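PDB 4FT6: probable porin from Pseudomonas aeruginosa, which probably forms an outer-membrane channel of the OprD (Occ) porin family through which small solutes cross the outer membrane. Local coordinates for residues L22-D27 against V380-L385; L114-P119 against P133-G138; G262-G267 against L308-D313. All blocks are in the same frame, centred on the assembly; numbering follows the deposited sequence.

Overall arrangement
The chain enters contact 1 almost at once, with 22-27 on its first long strand, but that pairing is made only when 380-385 comes round some 350 residues later, joining the first and last strands and closing the barrel. Everything else happens within that span. Contact 2 closes first, where 133-138 folds back on 114-119 after 13 intervening residues, at the base of a loop bent in from the wall. Contact 3 follows in series, pairing wall strands 264-274 and 304-313 across 40 intervening residues. Contacts 2 and 3 do not cross; they lie on opposite sides of the chain's centre, with their own centres about 34 Å apart.

Contact 1: L22-D27 against V380-L385; sequences LYFNRD and VDENRL. With C8E ((hydroxyethyloxy)tri(ethyloxy)octane), chain C.
R26 and E382 face each other across a non-hydrogen-bonded pair, their side chains crossing obliquely, yet their flat groups end up nearly coplanar, with guanidinium and carboxylate planes 17° apart. R26 NE lies 2.8 Å from E382 OE2, approaching the anti lone pair of that oxygen in the guanidinium plane, and NH2 of the same arginine bonds OE2 too. E382 gets there by an extended chain with CG anti to the backbone N (chi1 -162°); its OE1 is hydrogen-bonded to Q294. F24 lies against E382 and R384 on this face: its CZ comes within 3.5 Å of E382 OE2, while its CD2 lies 3.5 Å from R384 CD, ring and arginine running side by side in the same direction. On the other face, Y23 CB meets L385 CB at 4.0 Å, and a bound C8E detergent runs past both, its O12 3.6 Å from L385 CB. Antiparallel backbone bonds such as Y23 N to L385 O (2.9 Å) join the first and last strands of the barrel. The detergent covers just the Y23-L385 end of a face that turns polar toward D27 and D381, the latter bridged to R373; on the opposite face, R26 probably keeps E382 ionised.

Contact 2: L114-P119 against P133-G138; sequences LGELLP and PQTFQG. With C8E ((hydroxyethyloxy)tri(ethyloxy)octane), chain D.
The F136 ring is met obliquely by the P119 ring, whose CG sits 3.6 Å from F136 CD1 with the two side chains crossing at about a right angle; M156 and L159 of strand 149-160 also pack against F136. The carboxylate of E116 is approached out of its own plane at both oxygens. Q137 NE2 donates to E116 OE1 at 2.7 Å, 39° out of the carboxylate plane, the two side chains lying side by side and pointing the same way; Q137 OE1 is hydrogen-bonded to S158. T135 OG1 donates to E116 OE2 over 2.9 Å from a still steeper position, 63° out of plane. A bend at chi2 (79°) curls the glutamate across to the 133-138 segment to collect both donors, and R98 adds a salt bridge to OE2. L118 CD2 rests 3.6 Å from P133 CB and touches the T135 methyl as well. Backbone bonds pair L117 with F136 in both directions, L117 N to F136 O being 2.8 Å. The chain turns corners at G115-E116, ahead of L117, and at G138, after F136. Barrel strands 110-114 and 139-143 lie just beyond those corners, consistent with a loop folded inward from the barrel wall, as in other outer-membrane porins.

Contact 3: G262-G267 against L308-D313; sequences GGHSLG and LRYDYD. With C8E ((hydroxyethyloxy)tri(ethyloxy)octane), chain B.
H264 and Y310 meet rim to rim on two neighbouring antiparallel strands of the porin barrel, and Y312 completes an aromatic cluster with them. All three rings leave the same face of the sheet, and a C8E detergent lies along them, consistent with the membrane-facing aromatic belt of outer-membrane barrels. The conformations differ. Y310 and Y312 both carry CG anti to the backbone N, which swings their rings alongside the neighbouring strand, whereas H264 has CG beside its backbone N (chi1 -63°). The imidazole therefore stands between the two tyrosines: ND1 donates to Y310 OH, though the bond is well bent (119° at the hydrogen), and Y312 CE1 sits over one imidazole face, 3.6 Å from NE2 and offset toward the rim. The H264 and Y312 rings are inclined at 49°, neither stacked nor edge-to-face. G263, in the turn before the strand, fits close to the Y312 ring, with its carbonyl O 3.2 Å from Y312 CD1.

Further along this face, L266 CD1 meets L308 CD1 at 3.9 Å. The other face is polar. R309 runs extended from CG to NE, away from the 262-267 segment, and grips D311 two residues on along its own strand; its NH2 meets D311 OD2 at 2.7 Å on the syn side, while NE bonds OD1. Opposite D311, S265 makes CB to CB contact at 3.6 Å, and its OG is hydrogen-bonded to T260 OG1. Between the two faces the backbones are joined by bonds from S265 N to D311 O and back, and G267 pairs with R309 likewise.

The detergent finishes the aromatic face: its C4 lies over the Y312 ring, 3.5 Å from CE2, and its O9 takes a weak hydrogen bond from H264 NE2 at 3.4 Å.

Contact 1: L22-D27 against V380-L385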
# COMPACT_ATOMS: atom_id res chain seq x y z
N LEU A 22 -17.05 -3.64 4.17
CA LEU A 22 -16.22 -4.56 3.40
C LEU A 22 -16.65 -6.01 3.57
O LEU A 22 -16.76 -6.51 4.69
CB LEU A 22 -14.76 -4.42 3.82
CG LEU A 22 -13.71 -5.19 3.02
CD1 LEU A 22 -13.99 -5.01 1.56
CD2 LEU A 22 -12.32 -4.66 3.37
N TYR A 23 -16.90 -6.67 2.44
CA TYR A 23 -17.13 -8.10 2.42
C TYR A 23 -15.92 -8.73 1.73
O TYR A 23 -15.59 -8.36 0.60
CB TYR A 23 -18.42 -8.47 1.68
CG TYR A 23 -18.55 -9.95 1.43
CD1 TYR A 23 -19.03 -10.81 2.41
CD2 TYR A 23 -18.16 -10.50 0.22
CE1 TYR A 23 -19.13 -12.17 2.18
CE2 TYR A 23 -18.26 -11.87 -0.01
CZ TYR A 23 -18.74 -12.69 0.97
OH TYR A 23 -18.84 -14.04 0.74
N PHE A 24 -15.27 -9.68 2.40
CA PHE A 24 -14.04 -10.28 1.88
C PHE A 24 -14.21 -11.79 1.87
O PHE A 24 -14.64 -12.37 2.87
CB PHE A 24 -12.88 -9.91 2.79
CG PHE A 24 -11.54 -10.46 2.34
CD1 PHE A 24 -11.15 -11.76 2.66
CD2 PHE A 24 -10.66 -9.66 1.63
CE1 PHE A 24 -9.91 -12.25 2.24
CE2 PHE A 24 -9.42 -10.15 1.22
CZ PHE A 24 -9.04 -11.45 1.53
N ASN A 25 -13.86 -12.42 0.76
CA ASN A 25 -14.04 -13.86 0.63
C ASN A 25 -12.90 -14.46 -0.20
O ASN A 25 -12.92 -14.42 -1.43
CB ASN A 25 -15.40 -14.17 0.00
CG ASN A 25 -15.81 -15.63 0.17
OD1 ASN A 25 -14.98 -16.53 0.08
ND2 ASN A 25 -17.09 -15.86 0.42
N ARG A 26 -11.89 -14.97 0.49
CA ARG A 26 -10.79 -15.66 -0.16
C ARG A 26 -11.06 -17.14 -0.10
O ARG A 26 -11.11 -17.73 0.99
CB ARG A 26 -9.46 -15.36 0.52
CG ARG A 26 -8.31 -16.25 0.04
CD ARG A 26 -6.96 -15.71 0.50
NE ARG A 26 -6.70 -14.36 -0.01
CZ ARG A 26 -5.65 -13.62 0.33
NH1 ARG A 26 -4.77 -14.09 1.20
NH2 ARG A 26 -5.49 -12.40 -0.18
N ASP A 27 -11.23 -17.75 -1.27
CA ASP A 27 -11.55 -19.16 -1.34
C ASP A 27 -10.33 -19.99 -1.77
O ASP A 27 -9.82 -19.83 -2.88
CB ASP A 27 -12.73 -19.39 -2.29
CG ASP A 27 -13.04 -20.86 -2.48
OD1 ASP A 27 -12.74 -21.67 -1.58
OD2 ASP A 27 -13.59 -21.20 -3.55
N VAL A 380 -5.93 -19.58 -5.14
CA VAL A 380 -7.10 -18.91 -4.55
C VAL A 380 -8.02 -18.23 -5.57
O VAL A 380 -7.61 -17.89 -6.68
CB VAL A 380 -6.71 -17.86 -3.45
CG1 VAL A 380 -5.59 -18.39 -2.55
CG2 VAL A 380 -6.32 -16.54 -4.07
N ASP A 381 -9.27 -18.04 -5.16
CA ASP A 381 -10.22 -17.19 -5.86
C ASP A 381 -10.70 -16.19 -4.82
O ASP A 381 -11.11 -16.59 -3.73
CB ASP A 381 -11.41 -17.99 -6.37
CG ASP A 381 -11.01 -19.05 -7.38
OD1 ASP A 381 -10.03 -18.85 -8.12
OD2 ASP A 381 -11.69 -20.09 -7.44
N GLU A 382 -10.62 -14.91 -5.12
CA GLU A 382 -10.92 -13.92 -4.09
C GLU A 382 -11.93 -12.92 -4.59
O GLU A 382 -11.86 -12.46 -5.72
CB GLU A 382 -9.65 -13.19 -3.66
CG GLU A 382 -9.76 -12.47 -2.34
CD GLU A 382 -8.53 -11.63 -2.06
OE1 GLU A 382 -8.57 -10.42 -2.35
OE2 GLU A 382 -7.52 -12.18 -1.55
N ASN A 383 -12.89 -12.60 -3.73
CA ASN A 383 -13.85 -11.56 -4.02
C ASN A 383 -13.95 -10.59 -2.86
O ASN A 383 -13.95 -11.00 -1.69
CB ASN A 383 -15.23 -12.16 -4.24
CG ASN A 383 -15.42 -12.65 -5.65
OD1 ASN A 383 -15.78 -11.87 -6.54
ND2 ASN A 383 -15.17 -13.93 -5.87
N ARG A 384 -14.02 -9.31 -3.19
CA ARG A 384 -14.31 -8.31 -2.19
C ARG A 384 -15.39 -7.39 -2.71
O ARG A 384 -15.38 -7.00 -3.88
CB ARG A 384 -13.05 -7.54 -1.79
CG ARG A 384 -11.78 -8.00 -2.51
CD ARG A 384 -10.61 -8.31 -1.58
NE ARG A 384 -9.66 -7.20 -1.45
CZ ARG A 384 -8.33 -7.33 -1.36
NH1 ARG A 384 -7.76 -8.52 -1.40
NH2 ARG A 384 -7.57 -6.24 -1.25
N LEU A 385 -16.35 -7.07 -1.84
CA LEU A 385 -17.32 -6.02 -2.11
C LEU A 385 -16.92 -4.87 -1.20
O LEU A 385 -16.67 -5.07 -0.01
CB LEU A 385 -18.73 -6.48 -1.76
CG LEU A 385 -19.74 -6.63 -2.89
CD1 LEU A 385 -19.35 -5.74 -4.07
CD2 LEU A 385 -19.85 -8.09 -3.31
C3 C8E C . -23.50 -13.76 5.47
C4 C8E C . -23.97 -12.32 5.36
C5 C8E C . -22.88 -11.44 4.75
C6 C8E C . -23.41 -10.65 3.56
C7 C8E C . -22.57 -9.41 3.26
C8 C8E C . -22.98 -8.78 1.93
O9 C8E C . -22.94 -7.37 2.01
C10 C8E C . -21.77 -6.81 1.47
C11 C8E C . -21.97 -5.33 1.17
O12 C8E C . -20.80 -4.74 0.65
C13 C8E C . -21.05 -3.99 -0.51

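Contact 2: L114-P119 against P133-G138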
# COMPACT_ATOMS: atom_id res chain seq x y z
N LEU A 114 4.96 14.31 13.81
CA LEU A 114 5.35 13.27 14.75
C LEU A 114 4.11 12.56 15.30
O LEU A 114 3.04 13.15 15.34
CB LEU A 114 6.15 13.89 15.88
CG LEU A 114 7.36 14.66 15.34
CD1 LEU A 114 7.54 15.95 16.11
CD2 LEU A 114 8.60 13.79 15.45
N GLY A 115 4.24 11.30 15.71
CA GLY A 115 3.15 10.61 16.35
C GLY A 115 2.58 9.51 15.48
O GLY A 115 3.34 8.70 14.93
N GLU A 116 1.25 9.48 15.37
CA GLU A 116 0.57 8.50 14.53
C GLU A 116 0.66 8.92 13.04
O GLU A 116 0.17 9.98 12.65
CB GLU A 116 -0.89 8.32 14.98
CG GLU A 116 -1.65 7.19 14.29
CD GLU A 116 -1.33 5.81 14.86
OE1 GLU A 116 -0.26 5.64 15.48
OE2 GLU A 116 -2.16 4.87 14.70
N LEU A 117 1.30 8.10 12.22
CA LEU A 117 1.55 8.49 10.83
C LEU A 117 0.99 7.51 9.80
O LEU A 117 0.88 6.30 10.07
CB LEU A 117 3.05 8.66 10.59
CG LEU A 117 3.62 9.80 11.41
CD1 LEU A 117 5.15 9.83 11.35
CD2 LEU A 117 3.03 11.14 10.95
N LEU A 118 0.65 8.05 8.63
CA LEU A 118 0.24 7.26 7.46
C LEU A 118 1.23 7.46 6.30
O LEU A 118 0.89 8.10 5.29
CB LEU A 118 -1.17 7.66 7.01
CG LEU A 118 -2.33 7.24 7.93
CD1 LEU A 118 -3.57 8.09 7.63
CD2 LEU A 118 -2.64 5.73 7.80
N PRO A 119 2.46 6.93 6.44
CA PRO A 119 3.47 7.19 5.39
C PRO A 119 3.17 6.51 4.07
O PRO A 119 2.82 5.32 4.05
CB PRO A 119 4.76 6.57 5.97
CG PRO A 119 4.28 5.50 6.93
CD PRO A 119 2.98 6.06 7.52
N PRO A 133 -6.47 1.32 7.84
CA PRO A 133 -5.08 1.50 7.41
C PRO A 133 -4.05 1.05 8.44
O PRO A 133 -4.23 1.25 9.65
CB PRO A 133 -4.95 3.03 7.27
CG PRO A 133 -5.97 3.56 8.27
CD PRO A 133 -7.13 2.60 8.14
N GLN A 134 -2.96 0.46 7.94
CA GLN A 134 -1.73 0.31 8.71
C GLN A 134 -1.24 1.71 9.10
O GLN A 134 -1.39 2.67 8.34
CB GLN A 134 -0.68 -0.35 7.80
CG GLN A 134 0.59 -0.85 8.50
CD GLN A 134 1.62 -1.41 7.50
OE1 GLN A 134 1.92 -0.78 6.47
NE2 GLN A 134 2.15 -2.60 7.80
N THR A 135 -0.67 1.85 10.29
CA THR A 135 -0.09 3.14 10.67
C THR A 135 1.30 2.95 11.22
O THR A 135 1.64 1.85 11.67
CB THR A 135 -0.93 3.88 11.72
OG1 THR A 135 -1.30 2.96 12.74
CG2 THR A 135 -2.18 4.50 11.10
N PHE A 136 2.09 4.01 11.22
CA PHE A 136 3.39 3.92 11.84
C PHE A 136 3.57 4.93 12.98
O PHE A 136 2.84 5.93 13.06
CB PHE A 136 4.46 4.09 10.79
CG PHE A 136 4.66 2.88 9.95
CD1 PHE A 136 3.75 2.55 8.93
CD2 PHE A 136 5.73 2.02 10.19
CE1 PHE A 136 3.94 1.39 8.17
CE2 PHE A 136 5.92 0.87 9.43
CZ PHE A 136 5.03 0.56 8.42
N GLN A 137 4.52 4.68 13.86
CA GLN A 137 4.77 5.60 14.93
C GLN A 137 6.19 6.09 14.85
O GLN A 137 7.14 5.30 14.96
CB GLN A 137 4.54 4.96 16.30
CG GLN A 137 3.09 4.67 16.59
CD GLN A 137 2.58 3.50 15.78
OE1 GLN A 137 3.18 2.42 15.82
NE2 GLN A 137 1.50 3.70 15.02
N GLY A 138 6.32 7.41 14.70
CA GLY A 138 7.62 8.04 14.68
C GLY A 138 7.48 9.48 14.23
O GLY A 138 6.59 10.20 14.71
C1 C8E D . 0.18 7.59 18.39
C2 C8E D . -0.10 8.88 19.17
C3 C8E D . -0.21 8.64 20.68
C4 C8E D . -1.64 8.62 21.20
C5 C8E D . -2.00 9.93 21.89
C6 C8E D . -3.35 9.94 22.59
C7 C8E D . -4.40 10.79 21.88
C8 C8E D . -5.44 11.29 22.88
O9 C8E D . -6.23 12.36 22.40
C10 C8E D . -7.43 11.97 21.78
C11 C8E D . -8.65 12.58 22.47
O12 C8E D . -8.55 13.98 22.60
C13 C8E D . -9.81 14.63 22.65
C14 C8E D . -9.67 16.11 22.27
O15 C8E D . -10.14 16.34 20.95

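Contact 3: G262-G267 against L308-D313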
# COMPACT_ATOMS: atom_id res chain seq x y z
N GLY A 262 -8.88 8.10 -25.19
CA GLY A 262 -10.33 7.97 -25.23
C GLY A 262 -10.92 7.00 -24.21
O GLY A 262 -11.83 6.24 -24.55
N GLY A 263 -10.40 7.01 -22.99
CA GLY A 263 -10.94 6.18 -21.94
C GLY A 263 -10.33 4.79 -21.83
O GLY A 263 -10.40 4.17 -20.77
N HIS A 264 -9.74 4.30 -22.92
CA HIS A 264 -9.08 3.00 -22.89
C HIS A 264 -7.64 3.17 -22.42
O HIS A 264 -6.95 4.10 -22.84
CB HIS A 264 -9.04 2.36 -24.27
CG HIS A 264 -10.39 2.04 -24.85
ND1 HIS A 264 -10.92 0.77 -24.82
CD2 HIS A 264 -11.27 2.81 -25.52
CE1 HIS A 264 -12.10 0.78 -25.43
NE2 HIS A 264 -12.33 2.00 -25.86
N SER A 265 -7.17 2.26 -21.57
CA SER A 265 -5.76 2.21 -21.21
C SER A 265 -5.20 0.81 -21.40
O SER A 265 -5.82 -0.19 -21.02
CB SER A 265 -5.54 2.67 -19.77
OG SER A 265 -6.09 3.95 -19.55
N LEU A 266 -4.02 0.72 -22.00
CA LEU A 266 -3.31 -0.54 -22.05
C LEU A 266 -1.94 -0.31 -21.43
O LEU A 266 -1.38 0.78 -21.54
CB LEU A 266 -3.16 -1.02 -23.49
CG LEU A 266 -2.62 -2.45 -23.62
CD1 LEU A 266 -3.58 -3.46 -22.96
CD2 LEU A 266 -2.35 -2.80 -25.08
N GLY A 267 -1.41 -1.33 -20.78
CA GLY A 267 -0.15 -1.17 -20.09
C GLY A 267 0.55 -2.49 -19.92
O GLY A 267 -0.08 -3.52 -19.60
N LEU A 308 0.11 -7.51 -18.08
CA LEU A 308 -0.63 -6.76 -19.08
C LEU A 308 -1.87 -6.24 -18.38
O LEU A 308 -2.52 -6.98 -17.62
CB LEU A 308 -1.02 -7.65 -20.27
CG LEU A 308 -1.57 -6.90 -21.48
CD1 LEU A 308 -0.61 -5.78 -21.84
CD2 LEU A 308 -1.76 -7.83 -22.69
N ARG A 309 -2.19 -4.97 -18.60
CA ARG A 309 -3.30 -4.39 -17.87
C ARG A 309 -4.16 -3.57 -18.79
O ARG A 309 -3.65 -2.90 -19.69
CB ARG A 309 -2.80 -3.52 -16.72
CG ARG A 309 -3.92 -2.92 -15.90
CD ARG A 309 -3.39 -1.97 -14.85
NE ARG A 309 -4.37 -0.93 -14.55
CZ ARG A 309 -4.48 -0.34 -13.38
NH1 ARG A 309 -3.68 -0.70 -12.39
NH2 ARG A 309 -5.40 0.60 -13.19
N TYR A 310 -5.47 -3.63 -18.57
CA TYR A 310 -6.40 -2.88 -19.38
C TYR A 310 -7.28 -2.08 -18.46
O TYR A 310 -7.71 -2.60 -17.42
CB TYR A 310 -7.27 -3.79 -20.26
CG TYR A 310 -8.34 -3.02 -20.98
CD1 TYR A 310 -8.05 -2.29 -22.11
CD2 TYR A 310 -9.64 -2.97 -20.50
CE1 TYR A 310 -9.02 -1.56 -22.76
CE2 TYR A 310 -10.61 -2.24 -21.15
CZ TYR A 310 -10.30 -1.54 -22.28
OH TYR A 310 -11.27 -0.80 -22.92
N ASP A 311 -7.55 -0.83 -18.82
CA ASP A 311 -8.43 0.02 -18.03
C ASP A 311 -9.46 0.63 -18.96
O ASP A 311 -9.17 0.87 -20.13
CB ASP A 311 -7.64 1.14 -17.34
CG ASP A 311 -6.90 0.67 -16.11
OD1 ASP A 311 -5.79 0.13 -16.26
OD2 ASP A 311 -7.42 0.84 -14.99
N TYR A 312 -10.65 0.89 -18.44
CA TYR A 312 -11.60 1.71 -19.17
C TYR A 312 -12.35 2.62 -18.22
O TYR A 312 -12.79 2.18 -17.15
CB TYR A 312 -12.59 0.89 -20.01
CG TYR A 312 -13.45 1.75 -20.93
CD1 TYR A 312 -12.87 2.48 -21.97
CD2 TYR A 312 -14.82 1.82 -20.77
CE1 TYR A 312 -13.64 3.26 -22.81
CE2 TYR A 312 -15.60 2.60 -21.61
CZ TYR A 312 -15.00 3.32 -22.63
OH TYR A 312 -15.78 4.09 -23.48
N ASP A 313 -12.49 3.88 -18.63
CA ASP A 313 -13.19 4.89 -17.87
C ASP A 313 -14.51 5.15 -18.59
O ASP A 313 -14.52 5.74 -19.67
CB ASP A 313 -12.35 6.17 -17.82
CG ASP A 313 -12.89 7.20 -16.86
OD1 ASP A 313 -14.12 7.24 -16.64
OD2 ASP A 313 -12.09 7.99 -16.33
C1 C8E B . -14.34 -2.85 -21.46
C2 C8E B . -15.26 -1.75 -21.99
C3 C8E B . -14.81 -1.19 -23.34
C4 C8E B . -15.75 -0.09 -23.85
C5 C8E B . -15.47 0.24 -25.31
C6 C8E B . -16.47 1.22 -25.91
C7 C8E B . -16.08 1.64 -27.34
C8 C8E B . -14.99 2.70 -27.34
O9 C8E B . -14.25 2.74 -28.55
C10 C8E B . -14.48 3.93 -29.25